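Local coordinates for pseudoalteromonas arctica PAMC 21717 (Pseudoalteromonas arctica, PDB 5YL7), which probably cuts peptide bonds as a cold-active, calcium-binding serine protease of the subtilase family, at residues T29-G34 with V121-K126; A38-G43 with D145-A150; G81-A86 with Q95-H100. One frame throughout, in Å; residues are numbered along the deposited sequence.

Interaction 1. Residues T29-G34 with V121-K126; sequences TATGSG and VAYNAK
Thr31 lies against the beta turn Ala122-Ala125 and takes the largest share of this contact, using its carbonyl oxygen, its hydroxyl and its methyl. The carbonyl O accepts the backbone N-H of Asn124 at 2.9 Å, a nearly straight bond whose donor is tilted out of the carbonyl plane. On the side chain, a chi1 of 58° sets OG1 between the backbone N and the carbonyl carbon, and OG1 accepts a hydrogen bond from Asn124 ND2 at 2.8 Å; the hydroxyl lies close to the plane of the amide. Asn124 therefore grips the same residue twice, once by its backbone and once by its amide, the two side chains running side by side. Toward Tyr123, Thr31 turns CB over one ring face, off toward the rim, in a CH-pi contact, and its methyl branch CG2 reaches Tyr123 OH at 3.5 Å.

Gly32 comes next, pressed against the turn with its O 3.2 Å from Ala125 CA. A CB here would be squeezed tightly against the methyls of Ala122 and Ala125 and jammed against the preceding carbonyl O, so the positive phi and the tight fit both favour a residue without a side chain. Ser33 sets OG 3.4 Å from Asn124 CB. At Gly34 the link becomes indirect: one water accepts from Gly34 N and donates to Asn124 O.

The contact joins two loops that lead into adjacent parallel strands, 36-41 and 126-131, of the central sheet of this subtilisin-like fold. Helix 280-297 lies beside both: Gln296 OE1 accepts from the N-H groups of Thr31 and Gly32, and Ala122 packs on Ala292 and Leu293. Trp27, at the end of helix 23-27, meets the Tyr123 ring edge-to-face.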
ATOM      1  N   THR A  29      -9.944 -19.840   0.887  1.00 11.99           N
ATOM      2  CA  THR A  29      -8.957 -20.440   1.774  1.00 12.93           C
ATOM      3  C   THR A  29      -8.396 -19.435   2.781  1.00  9.86           C
ATOM      4  O   THR A  29      -7.976 -19.750   3.888  1.00 10.77           O
ATOM      5  CB  THR A  29      -7.696 -20.969   0.835  1.00 12.99           C
ATOM      6  OG1 THR A  29      -8.246 -22.033  -0.002  1.00 25.73           O
ATOM      7  CG2 THR A  29      -6.673 -21.550   1.620  1.00 21.03           C
ATOM      8  N   ALA A  30      -8.170 -18.142   2.343  1.00  8.30           N
ATOM      9  CA  ALA A  30      -7.486 -17.172   3.230  1.00  8.20           C
ATOM     10  C   ALA A  30      -8.091 -15.816   2.966  1.00  7.26           C
ATOM     11  O   ALA A  30      -8.312 -15.403   1.828  1.00  7.89           O
ATOM     12  CB  ALA A  30      -5.991 -17.139   2.924  1.00  8.96           C
ATOM     13  N   THR A  31      -8.177 -15.055   4.038  1.00  7.39           N
ATOM     14  CA  THR A  31      -8.714 -13.667   4.041  1.00  7.56           C
ATOM     15  C   THR A  31      -7.847 -12.688   4.866  1.00  6.46           C
ATOM     16  O   THR A  31      -8.208 -11.502   4.976  1.00  7.13           O
ATOM     17  CB  THR A  31     -10.141 -13.640   4.558  1.00  8.30           C
ATOM     18  OG1 THR A  31     -10.144 -14.208   5.892  1.00  9.30           O
ATOM     19  CG2 THR A  31     -11.049 -14.431   3.619  1.00  9.46           C
ATOM     20  N   GLY A  32      -6.786 -13.165   5.441  1.00  7.31           N
ATOM     21  CA  GLY A  32      -5.947 -12.346   6.320  1.00  6.99           C
ATOM     22  C   GLY A  32      -6.223 -12.375   7.741  1.00  7.83           C
ATOM     23  O   GLY A  32      -5.631 -11.643   8.519  1.00  7.24           O
ATOM     24  N   SER A  33      -7.129 -13.289   8.177  1.00  8.64           N
ATOM     25  CA  SER A  33      -7.459 -13.359   9.653  1.00  8.81           C
ATOM     26  C   SER A  33      -6.221 -13.547  10.497  1.00  8.13           C
ATOM     27  O   SER A  33      -5.388 -14.389  10.210  1.00  8.96           O
ATOM     28  CB  SER A  33      -8.285 -14.597   9.900  1.00 12.43           C
ATOM     29  OG  SER A  33      -9.471 -14.568   9.196  1.00 18.67           O
ATOM     30  N   GLY A  34      -6.067 -12.684  11.530  1.00  9.03           N
ATOM     31  CA  GLY A  34      -4.977 -12.783  12.444  1.00  8.95           C
ATOM     32  C   GLY A  34      -3.699 -12.048  12.006  1.00  9.71           C
ATOM     33  O   GLY A  34      -2.717 -12.074  12.760  1.00 13.25           O
ATOM     34  N   VAL A 121      -8.495  -6.518  -0.053  1.00  5.07           N
ATOM     35  CA  VAL A 121      -7.797  -7.728  -0.460  1.00  5.61           C
ATOM     36  C   VAL A 121      -7.661  -8.688   0.680  1.00  5.55           C
ATOM     37  O   VAL A 121      -7.873  -9.901   0.503  1.00  6.77           O
ATOM     38  CB  VAL A 121      -6.418  -7.327  -1.035  1.00  5.04           C
ATOM     39  CG1 VAL A 121      -5.585  -8.557  -1.316  1.00  5.90           C
ATOM     40  CG2 VAL A 121      -6.598  -6.498  -2.304  1.00  5.54           C
ATOM     41  N   ALA A 122      -7.213  -8.211   1.829  1.00  5.43           N
ATOM     42  CA  ALA A 122      -7.032  -9.018   3.037  1.00  5.89           C
ATOM     43  C   ALA A 122      -8.017  -8.519   4.061  1.00  5.91           C
ATOM     44  O   ALA A 122      -7.664  -7.969   5.095  1.00  6.15           O
ATOM     45  CB  ALA A 122      -5.614  -8.988   3.541  1.00  6.64           C
ATOM     46  N   TYR A 123      -9.323  -8.778   3.806  1.00  6.14           N
ATOM     47  CA  TYR A 123     -10.393  -8.100   4.499  1.00  6.01           C
ATOM     48  C   TYR A 123     -10.615  -8.580   5.939  1.00  6.07           C
ATOM     49  O   TYR A 123     -11.347  -7.859   6.683  1.00  6.87           O
ATOM     50  CB  TYR A 123     -11.678  -8.112   3.699  1.00  6.59           C
ATOM     51  CG  TYR A 123     -12.197  -9.462   3.318  1.00  6.97           C
ATOM     52  CD1 TYR A 123     -12.885 -10.268   4.237  1.00  8.36           C
ATOM     53  CD2 TYR A 123     -12.088  -9.936   2.069  1.00  7.49           C
ATOM     54  CE1 TYR A 123     -13.464 -11.480   3.863  1.00  7.95           C
ATOM     55  CE2 TYR A 123     -12.617 -11.145   1.674  1.00  8.50           C
ATOM     56  CZ  TYR A 123     -13.333 -11.868   2.585  1.00  8.60           C
ATOM     57  OH  TYR A 123     -13.962 -13.051   2.144  1.00 10.75           O
ATOM     58  N   ASN A 124      -9.994  -9.668   6.342  1.00  6.03           N
ATOM     59  CA  ASN A 124     -10.021 -10.059   7.794  1.00  7.11           C
ATOM     60  C   ASN A 124      -8.713  -9.787   8.500  1.00  7.16           C
ATOM     61  O   ASN A 124      -8.580 -10.081   9.658  1.00  8.62           O
ATOM     62  CB  ASN A 124     -10.451 -11.514   7.939  1.00  7.32           C
ATOM     63  CG  ASN A 124     -11.921 -11.722   7.749  1.00  8.12           C
ATOM     64  OD1 ASN A 124     -12.741 -10.886   8.046  1.00 10.41           O
ATOM     65  ND2 ASN A 124     -12.238 -12.820   7.082  1.00  9.16           N
ATOM     66  N   ALA A 125      -7.747  -9.116   7.795  1.00  6.98           N
ATOM     67  CA  ALA A 125      -6.570  -8.580   8.457  1.00  6.20           C
ATOM     68  C   ALA A 125      -6.958  -7.320   9.165  1.00  7.08           C
ATOM     69  O   ALA A 125      -8.046  -6.776   9.021  1.00  7.67           O
ATOM     70  CB  ALA A 125      -5.459  -8.349   7.447  1.00  6.56           C
ATOM     71  N   LYS A 126      -6.002  -6.720   9.871  1.00  6.70           N
ATOM     72  CA  LYS A 126      -6.130  -5.418  10.456  1.00  7.31           C
ATOM     73  C   LYS A 126      -4.974  -4.524  10.027  1.00  6.19           C
ATOM     74  O   LYS A 126      -3.835  -5.064   9.767  1.00  6.95           O
ATOM     75  CB  LYS A 126      -6.122  -5.467  11.974  1.00  9.62           C
ATOM     76  CG  LYS A 126      -7.221  -6.279  12.540  1.00 12.96           C
ATOM     77  CD  LYS A 126      -8.544  -5.596  12.404  1.00 16.41           C
ATOM     78  CE  LYS A 126      -9.541  -6.043  13.541  1.00 21.43           C
ATOM     79  NZ  LYS A 126      -9.964  -7.410  13.315  1.00 24.36           N
TER
HETATM   80  O   HOH W   1      -7.553 -10.242  12.118  1.00 13.76           O

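Interaction 2. Residues A38-G43 with D145-A150; sequences AVLDTG and DGIIWA
Leu40 reaches from its strand to the helix with both methyls, and Ala150 and Ala38 complete a small contact made by apolar side chains and a patch of helix backbone. The CG of Leu40 lies beside its own backbone N (chi1 -85°), and the fork beyond it divides the work. CD2 runs to the first part of the helical segment, where it touches Ile147 CG1 at 3.6 Å and lies 3.8 Å from Gly146 C; the leucine and isoleucine side chains cross at about a right angle. CD1 goes to the following turn and meets Ala150 CB at 4.2 Å.

Ala150 is touched from two residues of the strand. Besides Leu40, it faces Ala38, methyl to methyl, with the two CB atoms 3.6 Å apart. Gly146, one turn earlier, offers bare backbone to the leucine, and CD2 lies directly on it.

The short axes of strand 38-41 and helix 145-150 are 9.5 Å apart and nearly antiparallel, at 168°. This is the helix-on-sheet layering of an alpha/beta fold such as that of subtilisin. Neighbouring strand 167-170 shares the same packing: Leu40 and Ile147 both touch Met170, and Ala150 rests on Ile168. On the other face of the sheet, Val39 packs against Val104 of helix 100-109, while strand 126-131 flanks 36-41 on the side away from 167-170.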
ATOM      1  N   ALA A  38       0.961  -2.963   8.366  1.00  4.23           N
ATOM      2  CA  ALA A  38       1.225  -1.539   8.632  1.00  4.73           C
ATOM      3  C   ALA A  38       1.232  -0.794   7.308  1.00  4.88           C
ATOM      4  O   ALA A  38       1.944  -1.187   6.382  1.00  5.94           O
ATOM      5  CB  ALA A  38       2.503  -1.397   9.425  1.00  5.18           C
ATOM      6  N   VAL A  39       0.482   0.280   7.238  1.00  4.12           N
ATOM      7  CA  VAL A  39       0.390   1.132   6.037  1.00  4.60           C
ATOM      8  C   VAL A  39       1.089   2.425   6.362  1.00  4.53           C
ATOM      9  O   VAL A  39       0.608   3.203   7.215  1.00  4.78           O
ATOM     10  CB  VAL A  39      -1.054   1.339   5.609  1.00  5.00           C
ATOM     11  CG1 VAL A  39      -1.159   2.397   4.572  1.00  5.68           C
ATOM     12  CG2 VAL A  39      -1.652   0.043   5.159  1.00  4.98           C
ATOM     13  N   LEU A  40       2.269   2.648   5.767  1.00  4.39           N
ATOM     14  CA  LEU A  40       3.106   3.827   6.029  1.00  4.54           C
ATOM     15  C   LEU A  40       2.777   4.843   4.989  1.00  4.82           C
ATOM     16  O   LEU A  40       3.118   4.630   3.816  1.00  5.10           O
ATOM     17  CB  LEU A  40       4.591   3.439   5.997  1.00  5.42           C
ATOM     18  CG  LEU A  40       5.168   2.879   7.289  1.00  6.17           C
ATOM     19  CD1 LEU A  40       4.481   1.588   7.702  1.00  6.48           C
ATOM     20  CD2 LEU A  40       6.661   2.604   7.110  1.00  6.71           C
ATOM     21  N   ASP A  41       2.063   5.910   5.336  1.00  4.98           N
ATOM     22  CA  ASP A  41       1.405   6.732   4.335  1.00  5.32           C
ATOM     23  C   ASP A  41       1.036   8.045   4.948  1.00  5.11           C
ATOM     24  O   ASP A  41       1.644   8.520   5.955  1.00  5.15           O
ATOM     25  CB  ASP A  41       0.245   5.910   3.702  1.00  5.85           C
ATOM     26  CG  ASP A  41       0.013   6.219   2.313  1.00  7.47           C
ATOM     27  OD1 ASP A  41      -0.368   7.362   1.986  1.00  7.50           O
ATOM     28  OD2 ASP A  41       0.103   5.334   1.443  1.00  8.72           O
ATOM     29  N   THR A  42      -0.021   8.680   4.398  1.00  4.95           N
ATOM     30  CA  THR A  42      -0.454  10.002   4.837  1.00  5.27           C
ATOM     31  C   THR A  42      -1.322   9.977   6.103  1.00  5.49           C
ATOM     32  O   THR A  42      -1.741  11.043   6.553  1.00  6.17           O
ATOM     33  CB  THR A  42      -1.189  10.765   3.700  1.00  5.54           C
ATOM     34  OG1 THR A  42      -2.459  10.066   3.462  1.00  6.18           O
ATOM     35  CG2 THR A  42      -0.414  10.807   2.433  1.00  6.50           C
ATOM     36  N   GLY A  43      -1.576   8.793   6.635  1.00  5.07           N
ATOM     37  CA  GLY A  43      -2.570   8.607   7.647  1.00  5.82           C
ATOM     38  C   GLY A  43      -3.865   8.125   7.132  1.00  5.23           C
ATOM     39  O   GLY A  43      -3.952   7.708   5.960  1.00  6.23           O
ATOM     40  N   ASP A 145      11.933   5.530  10.814  1.00  6.67           N
ATOM     41  CA  ASP A 145      11.432   5.228  12.142  1.00  6.90           C
ATOM     42  C   ASP A 145      10.057   4.522  12.111  1.00  6.83           C
ATOM     43  O   ASP A 145       9.734   3.665  12.907  1.00  6.58           O
ATOM     44  CB  ASP A 145      11.442   6.468  12.999  1.00  8.01           C
ATOM     45  CG  ASP A 145      12.804   6.875  13.459  1.00  8.48           C
ATOM     46  OD1 ASP A 145      13.740   6.018  13.427  1.00 10.73           O
ATOM     47  OD2 ASP A 145      12.922   8.013  13.961  1.00  9.54           O
ATOM     48  N   GLY A 146       9.248   4.936  11.102  1.00  5.84           N
ATOM     49  CA  GLY A 146       8.010   4.240  10.892  1.00  5.71           C
ATOM     50  C   GLY A 146       8.134   2.743  10.581  1.00  5.67           C
ATOM     51  O   GLY A 146       7.399   1.923  11.087  1.00  6.18           O
ATOM     52  N   ILE A 147       9.128   2.476   9.705  1.00  5.48           N
ATOM     53  CA  ILE A 147       9.416   1.061   9.345  1.00  5.71           C
ATOM     54  C   ILE A 147       9.839   0.289  10.590  1.00  6.25           C
ATOM     55  O   ILE A 147       9.299  -0.785  10.878  1.00  6.10           O
ATOM     56  CB  ILE A 147      10.543   0.996   8.315  1.00  5.64           C
ATOM     57  CG1 ILE A 147      10.101   1.651   6.952  1.00  6.20           C
ATOM     58  CG2 ILE A 147      11.068  -0.389   8.141  1.00  5.93           C
ATOM     59  CD1 ILE A 147      11.236   1.905   5.980  1.00  6.34           C
ATOM     60  N   ILE A 148      10.751   0.884  11.338  1.00  5.91           N
ATOM     61  CA  ILE A 148      11.228   0.201  12.584  1.00  6.35           C
ATOM     62  C   ILE A 148      10.069  -0.074  13.544  1.00  6.13           C
ATOM     63  O   ILE A 148       9.849  -1.219  13.970  1.00  6.30           O
ATOM     64  CB  ILE A 148      12.315   1.069  13.249  1.00  6.80           C
ATOM     65  CG1 ILE A 148      13.553   1.137  12.367  1.00  7.15           C
ATOM     66  CG2 ILE A 148      12.654   0.494  14.660  1.00  7.47           C
ATOM     67  CD1 ILE A 148      14.457   2.269  12.737  1.00  8.21           C
ATOM     68  N   TRP A 149       9.326   1.004  13.841  1.00  5.53           N
ATOM     69  CA  TRP A 149       8.237   0.853  14.834  1.00  6.05           C
ATOM     70  C   TRP A 149       7.168  -0.128  14.367  1.00  6.09           C
ATOM     71  O   TRP A 149       6.593  -0.889  15.127  1.00  6.74           O
ATOM     72  CB  TRP A 149       7.667   2.259  15.149  1.00  6.24           C
ATOM     73  CG  TRP A 149       6.605   2.261  16.211  1.00  6.46           C
ATOM     74  CD1 TRP A 149       6.815   2.296  17.595  1.00  7.78           C
ATOM     75  CD2 TRP A 149       5.190   2.183  16.036  1.00  6.94           C
ATOM     76  NE1 TRP A 149       5.600   2.288  18.203  1.00  8.85           N
ATOM     77  CE2 TRP A 149       4.584   2.175  17.314  1.00  7.26           C
ATOM     78  CE3 TRP A 149       4.362   2.084  14.925  1.00  6.91           C
ATOM     79  CZ2 TRP A 149       3.221   2.150  17.484  1.00  8.40           C
ATOM     80  CZ3 TRP A 149       3.004   2.005  15.144  1.00  7.69           C
ATOM     81  CH2 TRP A 149       2.453   2.026  16.412  1.00  7.29           C
ATOM     82  N   ALA A 150       6.811  -0.033  13.073  1.00  5.25           N
ATOM     83  CA  ALA A 150       5.768  -0.856  12.507  1.00  5.40           C
ATOM     84  C   ALA A 150       6.077  -2.319  12.697  1.00  5.60           C
ATOM     85  O   ALA A 150       5.179  -3.148  12.895  1.00  6.16           O
ATOM     86  CB  ALA A 150       5.631  -0.624  11.045  1.00  5.43           C
TER

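Interaction 3. Residues G81-A86 with Q95-H100; sequences GDAVAA and QNSSWH
Asp82 and Ser98 tie together two antiparallel loop segments that also share a single beta bridge, just before the helix that starts at His100 in this subtilase. From CB, a chi1 of 68° places the Asp82 CG between the backbone N and the carbonyl carbon, and the carboxylate reaches Ser98 with both oxygens. OD1 accepts the backbone N-H of Ser98 at 2.8 Å, on its syn side and almost straight, at 165°. OD2 accepts a hydrogen bond from Ser98 OG at 2.7 Å, again syn and somewhat out of the carboxylate plane. Two bonds from one residue thus fix the rotation of the acid. An alanine at Asp82 would probably leave both the backbone N-H and the hydroxyl of Ser98 without the acceptors that join the two segments here.

One residue on, Ala83 N donates to Ser97 OG at 3.1 Å, and that hydroxyl is also bonded to Ser267 O. The bridge follows as a hydrogen-bonded pair: Val84 N gives to Gln95 O and Gln95 N to Val84 O. Gly81 lies against the six-membered end of the Trp99 indole, whose NE1 is bonded to Gly265 O.

Ser98 OG does a second job, closing an ST turn at the start of the helix: it accepts the backbone N-H of His100, N to OG 3.1 Å.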
ATOM      1  N   GLY A  81      -5.215  16.075   6.328  1.00  6.64           N
ATOM      2  CA  GLY A  81      -5.202  16.570   5.002  1.00  7.42           C
ATOM      3  C   GLY A  81      -3.871  17.158   4.583  1.00  7.68           C
ATOM      4  O   GLY A  81      -3.323  17.965   5.313  1.00 10.04           O
ATOM      5  N   ASP A  82      -3.411  16.758   3.437  1.00  6.93           N
ATOM      6  CA  ASP A  82      -2.074  17.177   2.901  1.00  7.27           C
ATOM      7  C   ASP A  82      -2.160  18.181   1.794  1.00  7.83           C
ATOM      8  O   ASP A  82      -1.165  18.435   1.086  1.00  8.50           O
ATOM      9  CB  ASP A  82      -1.204  15.947   2.567  1.00  7.24           C
ATOM     10  CG  ASP A  82      -1.728  15.187   1.438  1.00  8.24           C
ATOM     11  OD1 ASP A  82      -2.713  15.604   0.791  1.00  9.60           O
ATOM     12  OD2 ASP A  82      -1.246  14.094   1.095  1.00  9.43           O
ATOM     13  N   ALA A  83      -3.300  18.830   1.636  1.00  6.79           N
ATOM     14  CA  ALA A  83      -3.444  19.908   0.678  1.00  7.13           C
ATOM     15  C   ALA A  83      -2.388  20.959   0.902  1.00  7.45           C
ATOM     16  O   ALA A  83      -2.043  21.301   2.008  1.00  8.61           O
ATOM     17  CB  ALA A  83      -4.824  20.604   0.774  1.00  6.64           C
ATOM     18  N   VAL A  84      -1.929  21.494  -0.253  1.00  7.81           N
ATOM     19  CA  VAL A  84      -0.914  22.576  -0.243  1.00  9.47           C
ATOM     20  C   VAL A  84      -1.372  23.709  -1.197  1.00 10.26           C
ATOM     21  O   VAL A  84      -1.882  23.485  -2.249  1.00 10.71           O
ATOM     22  CB  VAL A  84       0.501  22.036  -0.580  1.00 10.37           C
ATOM     23  CG1 VAL A  84       1.065  21.270   0.575  1.00 10.42           C
ATOM     24  CG2 VAL A  84       0.507  21.297  -1.846  1.00 10.83           C
ATOM     25  N   ALA A  85      -0.927  24.880  -0.790  1.00 11.39           N
ATOM     26  CA  ALA A  85      -1.122  26.094  -1.657  1.00 13.95           C
ATOM     27  C   ALA A  85      -0.016  26.157  -2.647  1.00 15.11           C
ATOM     28  O   ALA A  85       1.041  25.516  -2.453  1.00 14.48           O
ATOM     29  CB  ALA A  85      -1.090  27.268  -0.766  1.00 14.98           C
ATOM     30  N   ALA A  86      -0.225  26.969  -3.708  1.00 16.87           N
ATOM     31  CA  ALA A  86       0.840  27.172  -4.691  1.00 17.74           C
ATOM     32  C   ALA A  86       2.147  27.654  -4.032  1.00 17.06           C
ATOM     33  O   ALA A  86       2.110  28.422  -3.067  1.00 16.89           O
ATOM     34  CB  ALA A  86       0.416  28.274  -5.680  1.00 18.86           C
ATOM     35  N   GLN A  95      -2.572  22.007  -4.673  1.00 11.58           N
ATOM     36  CA  GLN A  95      -3.053  20.619  -4.730  1.00 11.73           C
ATOM     37  C   GLN A  95      -4.034  20.379  -3.571  1.00  9.12           C
ATOM     38  O   GLN A  95      -3.797  20.779  -2.468  1.00  9.67           O
ATOM     39  CB  GLN A  95      -1.901  19.625  -4.491  1.00 13.84           C
ATOM     40  CG  GLN A  95      -0.747  19.751  -5.510  1.00 19.98           C
ATOM     41  CD  GLN A  95      -1.197  19.358  -6.902  1.00 34.23           C
ATOM     42  OE1 GLN A  95      -1.874  18.305  -7.067  1.00 49.96           O
ATOM     43  NE2 GLN A  95      -0.877  20.238  -7.940  1.00 39.03           N
ATOM     44  N   ASN A  96      -5.119  19.720  -3.923  1.00  8.84           N
ATOM     45  CA  ASN A  96      -6.057  19.236  -2.892  1.00  8.24           C
ATOM     46  C   ASN A  96      -5.498  18.082  -2.118  1.00  8.43           C
ATOM     47  O   ASN A  96      -4.484  17.474  -2.491  1.00  8.74           O
ATOM     48  CB  ASN A  96      -7.350  18.819  -3.580  1.00 10.29           C
ATOM     49  CG  ASN A  96      -8.204  19.993  -4.088  1.00 12.43           C
ATOM     50  OD1 ASN A  96      -7.969  21.128  -3.759  1.00 14.58           O
ATOM     51  ND2 ASN A  96      -9.345  19.633  -4.662  1.00 18.77           N
ATOM     52  N   SER A  97      -6.130  17.793  -0.994  1.00  7.03           N
ATOM     53  CA  SER A  97      -5.662  16.647  -0.181  1.00  6.17           C
ATOM     54  C   SER A  97      -5.822  15.384  -0.949  1.00  6.10           C
ATOM     55  O   SER A  97      -6.741  15.115  -1.624  1.00  8.35           O
ATOM     56  CB  SER A  97      -6.482  16.637   1.110  1.00  6.04           C
ATOM     57  OG  SER A  97      -6.157  17.716   1.952  1.00  6.33           O
ATOM     58  N   SER A  98      -4.817  14.533  -0.745  1.00  5.98           N
ATOM     59  CA  SER A  98      -4.745  13.251  -1.433  1.00  6.79           C
ATOM     60  C   SER A  98      -5.606  12.161  -0.849  1.00  5.93           C
ATOM     61  O   SER A  98      -6.037  11.231  -1.517  1.00  7.53           O
ATOM     62  CB  SER A  98      -3.288  12.701  -1.461  1.00  7.05           C
ATOM     63  OG  SER A  98      -2.833  12.361  -0.191  1.00  7.28           O
ATOM     64  N   TRP A  99      -5.777  12.212   0.472  1.00  5.48           N
ATOM     65  CA  TRP A  99      -6.381  11.070   1.227  1.00  5.82           C
ATOM     66  C   TRP A  99      -5.758   9.742   0.815  1.00  5.34           C
ATOM     67  O   TRP A  99      -6.364   8.697   0.849  1.00  5.52           O
ATOM     68  CB  TRP A  99      -7.892  11.021   1.137  1.00  5.64           C
ATOM     69  CG  TRP A  99      -8.478  12.355   1.361  1.00  5.58           C
ATOM     70  CD1 TRP A  99      -9.186  13.138   0.469  1.00  6.19           C
ATOM     71  CD2 TRP A  99      -8.374  13.141   2.561  1.00  5.66           C
ATOM     72  NE1 TRP A  99      -9.522  14.341   1.041  1.00  6.19           N
ATOM     73  CE2 TRP A  99      -9.045  14.386   2.325  1.00  5.43           C
ATOM     74  CE3 TRP A  99      -7.827  12.949   3.840  1.00  6.23           C
ATOM     75  CZ2 TRP A  99      -9.042  15.403   3.271  1.00  5.78           C
ATOM     76  CZ3 TRP A  99      -7.803  13.957   4.728  1.00  6.58           C
ATOM     77  CH2 TRP A  99      -8.453  15.194   4.451  1.00  6.50           C
ATOM     78  N   HIS A 100      -4.399   9.801   0.541  1.00  5.78           N
ATOM     79  CA  HIS A 100      -3.758   8.669  -0.090  1.00  5.90           C
ATOM     80  C   HIS A 100      -3.763   7.456   0.823  1.00  4.75           C
ATOM     81  O   HIS A 100      -4.024   6.326   0.365  1.00  5.02           O
ATOM     82  CB  HIS A 100      -2.332   9.158  -0.500  1.00  6.52           C
ATOM     83  CG  HIS A 100      -1.565   8.196  -1.283  1.00  6.51           C
ATOM     84  ND1 HIS A 100      -0.686   7.336  -0.732  1.00  7.91           N
ATOM     85  CD2 HIS A 100      -1.429   8.063  -2.641  1.00  8.08           C
ATOM     86  CE1 HIS A 100      -0.011   6.744  -1.681  1.00  8.55           C
ATOM     87  NE2 HIS A 100      -0.418   7.150  -2.815  1.00 10.13           N
TER
HETATM   88  O   HOH W   2      -4.493  13.895   2.541  1.00 10.83           O
HETATM   89  O   HOH W   3      -1.835  17.273  -1.647  1.00 18.30           O

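Leaving the N terminus, the chain first passes 29-34, which interaction 1 joins to 121-126 across 86 intervening residues. It then enters strand 36-41, where interaction 2 starts; its partner helix segment, 145-150, comes only after interaction 1 has closed, so these two loops cross. Interaction 3 closes a short loop, 81-86 on 95-100, and lies within both larger loops. Interaction 1 thus fastens the entrances of two neighbouring strands, interaction 2 seats a helix on the sheet, and interaction 3 joins two parts of the loop that leads into helix 100-109. Interactions 2 and 3 meet where Asp41 OD1 is 2.7 Å from His100 ND1, consistent with a subtilisin-type catalytic triad completed by Ser281.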